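Local coordinates for diaminopimelate decarboxylase (Phaeodactylum tricornutum, PDB 7JPJ), which probably catalyses the pyridoxal 5'-phosphate-dependent decarboxylation of diaminopimelate to lysine, the last step of lysine biosynthesis, at residues I99-T103 with Q104-E108; E133-G137 with K138-V142; E179-D183 with G184-D188. One frame throughout, in Å; residues are numbered along the deposited sequence.

All three contacts are local turns in the pyridoxal-binding alpha/beta barrel, and they come in series along the chain. Interaction 1 follows strand 99-101. Interaction 2 joins helix 125-134 to strand 141-147 of the same parallel sheet. Interaction 3 joins helix 178-182 to helix 185-192. The centres of interactions 1 and 2 lie about 17 Å apart, those of 2 and 3 about 18 Å, and those of 1 and 3 about 22 Å. No two of them touch. Helix 125-134 is common ground, since L106, A140, L180 and V186 all pack on it. Interaction 1 is nearest the active centre and borders the second subunit; the other two lie away from the annotated sites.

Interaction 1: I99-T103 with Q104-E108; sequences ISLST and QELPE
T103 and E105 carry the polar part of this turn. The N-H of E105 gives a hydrogen bond to T103 OG1, 3.0 Å from N to OG1 and fairly straight at 160°. A threonine hydroxyl gripping the N-H two residues on makes this an ST turn. It reverses the chain just beyond strand 99-101. The T103 hydroxyl lies opposite its own backbone N (chi1 -179°), and this brings it beside the carbonyl and over the next peptides. OG1 is also hydrogen-bonded to S81 O, which ties the turn to the chain after strand 77-80. A valine in place of T103 has no hydroxyl, and both the N-H of E105 and the carbonyl of S81 would probably lose this partner, leaving the turn freer to open.

The apolar contacts lie on the inner side of the turn. T103 CG2 reaches L106 CD1 at 4.3 Å. L101 points toward the returning chain. Its CD2 methyl meets the P107 ring at CD, 4.2 Å away, and approaches L106 CD1 at 4.4 Å. These are loose van der Waals contacts between methyl and methylene groups.

The polar ends of Q104 and E105 serve the dimer. Q104 OE1 bonds K311 of the second subunit and its NE2 bonds S173 of the same chain, while E105 OE1 bonds H355 of the second subunit. The Q104 side chain is also about 9 Å from that of K60, the predicted cofactor lysine, which carries no cofactor here.

Strand 99-101 lies between strands 77-80 and 119-122 in the barrel sheet. L101 also packs on V86 of helix 83-91, L106 lies against helix 125-134, and the loop runs on into helix 110-116.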
ATOM      1  N   ILE A  99      18.449  -8.915  18.814  1.00 19.65           N
ATOM      2  CA  ILE A  99      18.063  -8.175  17.621  1.00 19.11           C
ATOM      3  C   ILE A  99      19.286  -8.010  16.733  1.00 19.51           C
ATOM      4  O   ILE A  99      20.372  -7.671  17.219  1.00 20.32           O
ATOM      5  CB  ILE A  99      17.459  -6.805  17.978  1.00 19.04           C
ATOM      6  CG1 ILE A  99      16.363  -6.960  19.035  1.00 18.86           C
ATOM      7  CG2 ILE A  99      16.915  -6.121  16.732  1.00 18.45           C
ATOM      8  CD1 ILE A  99      15.786  -5.644  19.516  1.00 18.92           C
ATOM      9  N   SER A 100      19.112  -8.259  15.438  1.00 19.82           N
ATOM     10  CA  SER A 100      20.104  -7.928  14.426  1.00 20.18           C
ATOM     11  C   SER A 100      19.481  -6.950  13.439  1.00 20.17           C
ATOM     12  O   SER A 100      18.302  -7.073  13.093  1.00 20.07           O
ATOM     13  CB  SER A 100      20.613  -9.180  13.700  1.00 20.37           C
ATOM     14  OG  SER A 100      19.636  -9.694  12.814  1.00 20.44           O
ATOM     15  N   LEU A 101      20.271  -5.976  12.991  1.00 20.58           N
ATOM     16  CA  LEU A 101      19.779  -4.884  12.151  1.00 20.60           C
ATOM     17  C   LEU A 101      20.354  -5.015  10.745  1.00 20.93           C
ATOM     18  O   LEU A 101      21.567  -4.884  10.545  1.00 20.97           O
ATOM     19  CB  LEU A 101      20.138  -3.531  12.760  1.00 20.47           C
ATOM     20  CG  LEU A 101      19.903  -2.293  11.894  1.00 20.74           C
ATOM     21  CD1 LEU A 101      18.434  -2.158  11.515  1.00 20.40           C
ATOM     22  CD2 LEU A 101      20.393  -1.043  12.607  1.00 20.63           C
ATOM     23  N   SER A 102      19.479  -5.272   9.775  1.00 21.52           N
ATOM     24  CA  SER A 102      19.820  -5.270   8.356  1.00 21.63           C
ATOM     25  C   SER A 102      18.855  -4.315   7.665  1.00 22.18           C
ATOM     26  O   SER A 102      17.675  -4.639   7.494  1.00 22.04           O
ATOM     27  CB  SER A 102      19.731  -6.672   7.754  1.00 20.98           C
ATOM     28  OG  SER A 102      20.131  -7.660   8.688  1.00 20.97           O
ATOM     29  N   THR A 103      19.350  -3.143   7.273  1.00 21.42           N
ATOM     30  CA  THR A 103      18.485  -2.067   6.818  1.00 21.77           C
ATOM     31  C   THR A 103      19.053  -1.431   5.558  1.00 22.09           C
ATOM     32  O   THR A 103      20.263  -1.450   5.321  1.00 21.93           O
ATOM     33  CB  THR A 103      18.308  -1.001   7.916  1.00 21.55           C
ATOM     34  OG1 THR A 103      17.441   0.038   7.449  1.00 21.35           O
ATOM     35  CG2 THR A 103      19.651  -0.401   8.311  1.00 21.66           C
ATOM     36  N   GLN A 104      18.153  -0.878   4.741  1.00 21.73           N
ATOM     37  CA  GLN A 104      18.551  -0.046   3.613  1.00 21.99           C
ATOM     38  C   GLN A 104      18.944   1.358   4.044  1.00 22.29           C
ATOM     39  O   GLN A 104      19.663   2.041   3.309  1.00 22.43           O
ATOM     40  CB  GLN A 104      17.416   0.044   2.589  1.00 21.60           C
ATOM     41  CG  GLN A 104      17.180  -1.225   1.784  1.00 20.84           C
ATOM     42  CD  GLN A 104      18.176  -1.392   0.652  1.00 20.39           C
ATOM     43  OE1 GLN A 104      19.322  -1.776   0.874  1.00 20.36           O
ATOM     44  NE2 GLN A 104      17.742  -1.105  -0.568  1.00 19.66           N
ATOM     45  N   GLU A 105      18.493   1.796   5.219  1.00 22.26           N
ATOM     46  CA  GLU A 105      18.705   3.156   5.712  1.00 22.19           C
ATOM     47  C   GLU A 105      19.266   3.061   7.128  1.00 21.80           C
ATOM     48  O   GLU A 105      18.522   2.813   8.083  1.00 21.18           O
ATOM     49  CB  GLU A 105      17.402   3.950   5.679  1.00 21.74           C
ATOM     50  CG  GLU A 105      17.446   5.302   6.368  1.00 21.24           C
ATOM     51  CD  GLU A 105      16.081   5.965   6.415  1.00 20.03           C
ATOM     52  OE1 GLU A 105      15.163   5.482   5.719  1.00 19.42           O
ATOM     53  OE2 GLU A 105      15.923   6.968   7.145  1.00 19.47           O
ATOM     54  N   LEU A 106      20.571   3.246   7.261  1.00 23.95           N
ATOM     55  CA  LEU A 106      21.201   3.214   8.576  1.00 23.63           C
ATOM     56  C   LEU A 106      20.731   4.412   9.393  1.00 23.30           C
ATOM     57  O   LEU A 106      20.938   5.555   8.970  1.00 23.65           O
ATOM     58  CB  LEU A 106      22.722   3.219   8.438  1.00 23.70           C
ATOM     59  CG  LEU A 106      23.532   2.783   9.661  1.00 23.45           C
ATOM     60  CD1 LEU A 106      23.088   1.414  10.143  1.00 23.19           C
ATOM     61  CD2 LEU A 106      25.019   2.784   9.348  1.00 23.55           C
ATOM     62  N   PRO A 107      20.099   4.207  10.547  1.00 26.16           N
ATOM     63  CA  PRO A 107      19.569   5.345  11.304  1.00 25.48           C
ATOM     64  C   PRO A 107      20.679   6.214  11.869  1.00 25.75           C
ATOM     65  O   PRO A 107      21.800   5.758  12.114  1.00 26.21           O
ATOM     66  CB  PRO A 107      18.762   4.680  12.423  1.00 24.34           C
ATOM     67  CG  PRO A 107      19.419   3.356  12.609  1.00 24.72           C
ATOM     68  CD  PRO A 107      19.871   2.928  11.239  1.00 25.59           C
ATOM     69  N   GLU A 108      20.351   7.493  12.081  1.00 32.52           N
ATOM     70  CA  GLU A 108      21.335   8.428  12.610  1.00 32.88           C
ATOM     71  C   GLU A 108      21.755   8.084  14.033  1.00 32.53           C
ATOM     72  O   GLU A 108      22.788   8.579  14.494  1.00 33.48           O
ATOM     73  CB  GLU A 108      20.793   9.860  12.559  1.00 32.61           C
ATOM     74  CG  GLU A 108      21.885  10.935  12.553  1.00 33.21           C
ATOM     75  CD  GLU A 108      21.417  12.270  13.125  1.00 33.70           C
ATOM     76  OE1 GLU A 108      21.417  12.423  14.366  1.00 34.55           O
ATOM     77  OE2 GLU A 108      21.061  13.170  12.331  1.00 32.97           O
TER

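Interaction 2: E133-G137 with K138-V142; sequences EHYAG and KGAKV
Y135 and A140 face each other across a short connection, with their CA atoms 6.1 Å apart. Y135 is the first residue to leave helical backbone angles after helix 125-134. The chain then turns through A136 and G137, where phi is positive (55°), and the peptide bond between K138 and G139 is modelled cis. Strand 141-147 begins soon after. No hydrogen bond links the two halves of this turn, so side chains make the contact. It closes the helix-to-strand step of the beta-alpha-beta unit made by strand 119-122, helix 125-134 and strand 141-147.

The A140 methyl is directed at Y135. Its CB touches Y135 CB at 3.7 Å and lies 4.0 Å from Y135 CG, approaching the ring obliquely. The Y135 ring is turned away from its own carbonyl carbon (chi1 -61°), which keeps the base of the ring beside A140. K138 comes from another direction. Its CB lies 3.9 Å from Y135 O, and its extended stem crosses Y135 until CD meets the ring edge at CD1, 4.2 Å away and near the ring plane. Y135 CA is also close to K138 CD, at 3.9 Å. Beyond this the lysine bends at its last torsion (chi4 -55°) and its end leads away. On one face of the tyrosine ring, H134 ND1 sits 3.5 Å above the ring plane, displaced toward the rim.

The ring also meets F131, and Y135 OH is hydrogen-bonded to D115. A140 packs on F131 as well, so both sides of the turn rest on helix 125-134.

The chemistry is almost wholly apolar: lysine contributes methylenes and alanine a methyl. Between these segments the contact rests on carbon-to-carbon packing round Y135. Hydrogen bonds lead outward, Y135 OH to D115 and the backbone to Y193 and E196.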
ATOM      1  N   GLU A 133      34.209   4.385  11.279  1.00 28.17           N
ATOM      2  CA  GLU A 133      34.586   5.721  11.735  1.00 29.83           C
ATOM      3  C   GLU A 133      34.272   5.909  13.213  1.00 30.22           C
ATOM      4  O   GLU A 133      35.027   6.567  13.940  1.00 32.20           O
ATOM      5  CB  GLU A 133      33.866   6.788  10.902  1.00 29.64           C
ATOM      6  CG  GLU A 133      34.493   7.073   9.543  1.00 30.41           C
ATOM      7  CD  GLU A 133      33.688   8.068   8.711  1.00 30.29           C
ATOM      8  OE1 GLU A 133      34.128   8.390   7.586  1.00 31.15           O
ATOM      9  OE2 GLU A 133      32.621   8.527   9.177  1.00 29.58           O
ATOM     10  N   HIS A 134      33.166   5.330  13.681  1.00 27.83           N
ATOM     11  CA  HIS A 134      32.738   5.538  15.059  1.00 28.36           C
ATOM     12  C   HIS A 134      33.438   4.596  16.031  1.00 29.06           C
ATOM     13  O   HIS A 134      33.633   4.954  17.198  1.00 30.58           O
ATOM     14  CB  HIS A 134      31.221   5.368  15.162  1.00 26.68           C
ATOM     15  CG  HIS A 134      30.640   5.889  16.439  1.00 27.78           C
ATOM     16  ND1 HIS A 134      30.525   5.116  17.573  1.00 28.39           N
ATOM     17  CD2 HIS A 134      30.145   7.108  16.762  1.00 29.54           C
ATOM     18  CE1 HIS A 134      29.982   5.834  18.540  1.00 31.31           C
ATOM     19  NE2 HIS A 134      29.741   7.046  18.074  1.00 31.93           N
ATOM     20  N   TYR A 135      33.821   3.404  15.580  1.00 28.39           N
ATOM     21  CA  TYR A 135      34.454   2.394  16.419  1.00 29.09           C
ATOM     22  C   TYR A 135      35.847   2.054  15.905  1.00 30.32           C
ATOM     23  O   TYR A 135      36.241   0.890  15.847  1.00 30.17           O
ATOM     24  CB  TYR A 135      33.599   1.132  16.493  1.00 27.35           C
ATOM     25  CG  TYR A 135      32.231   1.352  17.091  1.00 26.40           C
ATOM     26  CD1 TYR A 135      32.087   1.691  18.430  1.00 27.64           C
ATOM     27  CD2 TYR A 135      31.083   1.210  16.324  1.00 24.56           C
ATOM     28  CE1 TYR A 135      30.838   1.894  18.986  1.00 27.06           C
ATOM     29  CE2 TYR A 135      29.829   1.410  16.870  1.00 23.93           C
ATOM     30  CZ  TYR A 135      29.710   1.752  18.203  1.00 25.18           C
ATOM     31  OH  TYR A 135      28.461   1.951  18.754  1.00 24.82           O
ATOM     32  N   ALA A 136      36.611   3.078  15.532  1.00 30.58           N
ATOM     33  CA  ALA A 136      37.904   2.869  14.894  1.00 31.94           C
ATOM     34  C   ALA A 136      38.901   2.250  15.868  1.00 33.77           C
ATOM     35  O   ALA A 136      39.118   2.771  16.967  1.00 35.34           O
ATOM     36  CB  ALA A 136      38.443   4.193  14.353  1.00 33.43           C
ATOM     37  N   GLY A 137      39.507   1.134  15.457  1.00 33.82           N
ATOM     38  CA  GLY A 137      40.531   0.454  16.231  1.00 35.75           C
ATOM     39  C   GLY A 137      40.119   0.076  17.639  1.00 35.96           C
ATOM     40  O   GLY A 137      40.652   0.625  18.608  1.00 38.08           O
ATOM     41  N   LYS A 138      39.186  -0.869  17.775  1.00 34.27           N
ATOM     42  CA  LYS A 138      38.650  -1.209  19.091  1.00 34.48           C
ATOM     43  C   LYS A 138      38.605  -2.705  19.427  1.00 34.24           C
ATOM     44  O   LYS A 138      38.724  -3.051  20.607  1.00 35.57           O
ATOM     45  CB  LYS A 138      37.260  -0.587  19.256  1.00 32.77           C
ATOM     46  CG  LYS A 138      37.326   0.834  19.807  1.00 34.20           C
ATOM     47  CD  LYS A 138      35.962   1.494  19.910  1.00 32.77           C
ATOM     48  CE  LYS A 138      36.098   2.952  20.345  1.00 34.53           C
ATOM     49  NZ  LYS A 138      36.859   3.099  21.622  1.00 37.38           N
ATOM     50  N   GLY A 139      38.381  -3.614  18.475  1.00 34.13           N
ATOM     51  CA  GLY A 139      37.813  -3.371  17.166  1.00 32.25           C
ATOM     52  C   GLY A 139      36.452  -4.026  17.164  1.00 30.19           C
ATOM     53  O   GLY A 139      36.337  -5.241  17.335  1.00 30.09           O
ATOM     54  N   ALA A 140      35.417  -3.207  16.996  1.00 31.97           N
ATOM     55  CA  ALA A 140      34.056  -3.681  17.177  1.00 30.20           C
ATOM     56  C   ALA A 140      33.736  -4.810  16.207  1.00 29.17           C
ATOM     57  O   ALA A 140      34.185  -4.814  15.056  1.00 29.13           O
ATOM     58  CB  ALA A 140      33.073  -2.527  16.993  1.00 29.11           C
ATOM     59  N   LYS A 141      32.978  -5.788  16.691  1.00 28.45           N
ATOM     60  CA  LYS A 141      32.456  -6.831  15.825  1.00 27.57           C
ATOM     61  C   LYS A 141      31.261  -6.299  15.050  1.00 25.91           C
ATOM     62  O   LYS A 141      30.516  -5.443  15.531  1.00 25.32           O
ATOM     63  CB  LYS A 141      32.060  -8.067  16.637  1.00 27.90           C
ATOM     64  CG  LYS A 141      33.248  -8.820  17.231  1.00 29.75           C
ATOM     65  CD  LYS A 141      32.936  -9.429  18.595  1.00 30.55           C
ATOM     66  CE  LYS A 141      32.052  -8.523  19.445  1.00 30.20           C
ATOM     67  NZ  LYS A 141      31.635  -9.192  20.717  1.00 31.10           N
ATOM     68  N   VAL A 142      31.089  -6.808  13.831  1.00 24.91           N
ATOM     69  CA  VAL A 142      30.034  -6.337  12.946  1.00 23.66           C
ATOM     70  C   VAL A 142      29.734  -7.442  11.949  1.00 23.62           C
ATOM     71  O   VAL A 142      30.587  -8.284  11.658  1.00 24.66           O
ATOM     72  CB  VAL A 142      30.442  -5.015  12.244  1.00 23.65           C
ATOM     73  CG1 VAL A 142      31.475  -5.278  11.155  1.00 24.55           C
ATOM     74  CG2 VAL A 142      29.224  -4.296  11.683  1.00 22.50           C
TER

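Interaction 3: E179-D183 with G184-D188; sequences ELVTD and GTVPD
D183 OD1 takes two hydrogen bonds from T185, one from the backbone N at 3.0 Å and one from OG1 at 3.1 Å. D183 CG sits between backbone N and C (chi1 73°), swinging OD1 to T185. The N-H bond is straight (166°) but comes from above the carboxylate plane. The hydroxyl arrives on the syn side, 33° out of that plane and over the same face. The bond from the N-H two residues on makes an Asx turn. G184 between them has positive phi; a CB there would clash with D183 O.

The backbone carries the rest. L180 O accepts from V186 N at 3.0 Å, across the break between the two helices. E179 O holds D183 N at the end of helix 178-182, and G184 O takes D188 N in the first turn of helix 185-192. P187 has no N-H to satisfy, and its CD lies 3.6 Å from V181 O. V186 CG2 touches L180 CB and V181 CG2, each at 4.0 Å. V181 continues onto F227, and V186 onto L128 of helix 125-134.

The D183 carboxylate meets the first N-H of helix 185-192. Its negative charge is likely to suit that helix start, where N-H groups point outward.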
ATOM      1  N   GLU A 179      32.098  -8.475  -5.785  1.00 30.31           N
ATOM      2  CA  GLU A 179      33.408  -8.138  -6.333  1.00 30.49           C
ATOM      3  C   GLU A 179      34.155  -7.152  -5.448  1.00 29.76           C
ATOM      4  O   GLU A 179      35.389  -7.126  -5.463  1.00 29.83           O
ATOM      5  CB  GLU A 179      33.267  -7.579  -7.746  1.00 30.88           C
ATOM      6  CG  GLU A 179      32.542  -8.508  -8.702  1.00 31.10           C
ATOM      7  CD  GLU A 179      33.039  -8.380 -10.129  1.00 32.27           C
ATOM      8  OE1 GLU A 179      33.065  -9.407 -10.841  1.00 33.26           O
ATOM      9  OE2 GLU A 179      33.399  -7.252 -10.538  1.00 32.16           O
ATOM     10  N   LEU A 180      33.434  -6.339  -4.675  1.00 29.38           N
ATOM     11  CA  LEU A 180      34.082  -5.476  -3.696  1.00 28.77           C
ATOM     12  C   LEU A 180      34.684  -6.272  -2.545  1.00 28.63           C
ATOM     13  O   LEU A 180      35.613  -5.789  -1.891  1.00 28.26           O
ATOM     14  CB  LEU A 180      33.083  -4.446  -3.163  1.00 28.20           C
ATOM     15  CG  LEU A 180      32.616  -3.405  -4.182  1.00 28.25           C
ATOM     16  CD1 LEU A 180      31.578  -2.474  -3.572  1.00 27.73           C
ATOM     17  CD2 LEU A 180      33.807  -2.624  -4.718  1.00 28.27           C
ATOM     18  N   VAL A 181      34.182  -7.479  -2.287  1.00 29.06           N
ATOM     19  CA  VAL A 181      34.789  -8.332  -1.274  1.00 28.74           C
ATOM     20  C   VAL A 181      36.072  -8.964  -1.800  1.00 29.13           C
ATOM     21  O   VAL A 181      37.100  -8.981  -1.115  1.00 28.99           O
ATOM     22  CB  VAL A 181      33.787  -9.404  -0.802  1.00 28.59           C
ATOM     23  CG1 VAL A 181      34.414 -10.278   0.271  1.00 28.08           C
ATOM     24  CG2 VAL A 181      32.511  -8.754  -0.288  1.00 28.05           C
ATOM     25  N   THR A 182      36.038  -9.480  -3.031  1.00 29.29           N
ATOM     26  CA  THR A 182      37.161 -10.252  -3.549  1.00 29.70           C
ATOM     27  C   THR A 182      38.273  -9.386  -4.132  1.00 29.82           C
ATOM     28  O   THR A 182      39.396  -9.878  -4.289  1.00 30.05           O
ATOM     29  CB  THR A 182      36.681 -11.244  -4.611  1.00 30.53           C
ATOM     30  OG1 THR A 182      36.076 -10.531  -5.695  1.00 31.08           O
ATOM     31  CG2 THR A 182      35.667 -12.212  -4.016  1.00 30.40           C
ATOM     32  N   ASP A 183      38.000  -8.123  -4.458  1.00 31.23           N
ATOM     33  CA  ASP A 183      39.040  -7.247  -4.986  1.00 31.31           C
ATOM     34  C   ASP A 183      39.754  -6.450  -3.901  1.00 30.70           C
ATOM     35  O   ASP A 183      40.642  -5.653  -4.224  1.00 30.83           O
ATOM     36  CB  ASP A 183      38.464  -6.300  -6.054  1.00 31.51           C
ATOM     37  CG  ASP A 183      37.592  -5.189  -5.474  1.00 30.89           C
ATOM     38  OD1 ASP A 183      37.305  -5.194  -4.257  1.00 30.36           O
ATOM     39  OD2 ASP A 183      37.185  -4.300  -6.256  1.00 30.95           O
ATOM     40  N   GLY A 184      39.385  -6.636  -2.635  1.00 29.78           N
ATOM     41  CA  GLY A 184      40.078  -6.020  -1.523  1.00 29.32           C
ATOM     42  C   GLY A 184      39.433  -4.768  -0.967  1.00 28.94           C
ATOM     43  O   GLY A 184      39.884  -4.277   0.075  1.00 28.66           O
ATOM     44  N   THR A 185      38.392  -4.243  -1.621  1.00 28.31           N
ATOM     45  CA  THR A 185      37.774  -2.999  -1.168  1.00 28.01           C
ATOM     46  C   THR A 185      37.256  -3.121   0.262  1.00 27.65           C
ATOM     47  O   THR A 185      37.559  -2.281   1.117  1.00 27.52           O
ATOM     48  CB  THR A 185      36.639  -2.601  -2.115  1.00 28.08           C
ATOM     49  OG1 THR A 185      37.176  -2.258  -3.398  1.00 28.38           O
ATOM     50  CG2 THR A 185      35.875  -1.407  -1.557  1.00 27.79           C
ATOM     51  N   VAL A 186      36.475  -4.162   0.540  1.00 27.00           N
ATOM     52  CA  VAL A 186      35.866  -4.355   1.857  1.00 26.59           C
ATOM     53  C   VAL A 186      36.916  -4.735   2.899  1.00 26.45           C
ATOM     54  O   VAL A 186      36.913  -4.151   3.992  1.00 26.31           O
ATOM     55  CB  VAL A 186      34.738  -5.401   1.809  1.00 26.44           C
ATOM     56  CG1 VAL A 186      34.006  -5.448   3.140  1.00 25.95           C
ATOM     57  CG2 VAL A 186      33.772  -5.090   0.683  1.00 26.67           C
ATOM     58  N   PRO A 187      37.815  -5.698   2.641  1.00 25.14           N
ATOM     59  CA  PRO A 187      38.855  -5.989   3.645  1.00 25.82           C
ATOM     60  C   PRO A 187      39.746  -4.800   3.958  1.00 27.07           C
ATOM     61  O   PRO A 187      40.267  -4.710   5.076  1.00 27.53           O
ATOM     62  CB  PRO A 187      39.650  -7.134   3.005  1.00 26.47           C
ATOM     63  CG  PRO A 187      38.699  -7.771   2.069  1.00 25.70           C
ATOM     64  CD  PRO A 187      37.889  -6.647   1.513  1.00 25.33           C
ATOM     65  N   ASP A 188      39.940  -3.884   3.004  1.00 26.88           N
ATOM     66  CA  ASP A 188      40.726  -2.685   3.281  1.00 28.03           C
ATOM     67  C   ASP A 188      40.006  -1.772   4.265  1.00 27.69           C
ATOM     68  O   ASP A 188      40.641  -1.160   5.132  1.00 28.72           O
ATOM     69  CB  ASP A 188      41.032  -1.939   1.983  1.00 29.02           C
ATOM     70  CG  ASP A 188      42.124  -2.606   1.167  1.00 30.08           C
ATOM     71  OD1 ASP A 188      42.420  -3.795   1.417  1.00 29.80           O
ATOM     72  OD2 ASP A 188      42.685  -1.944   0.267  1.00 31.35           O
TER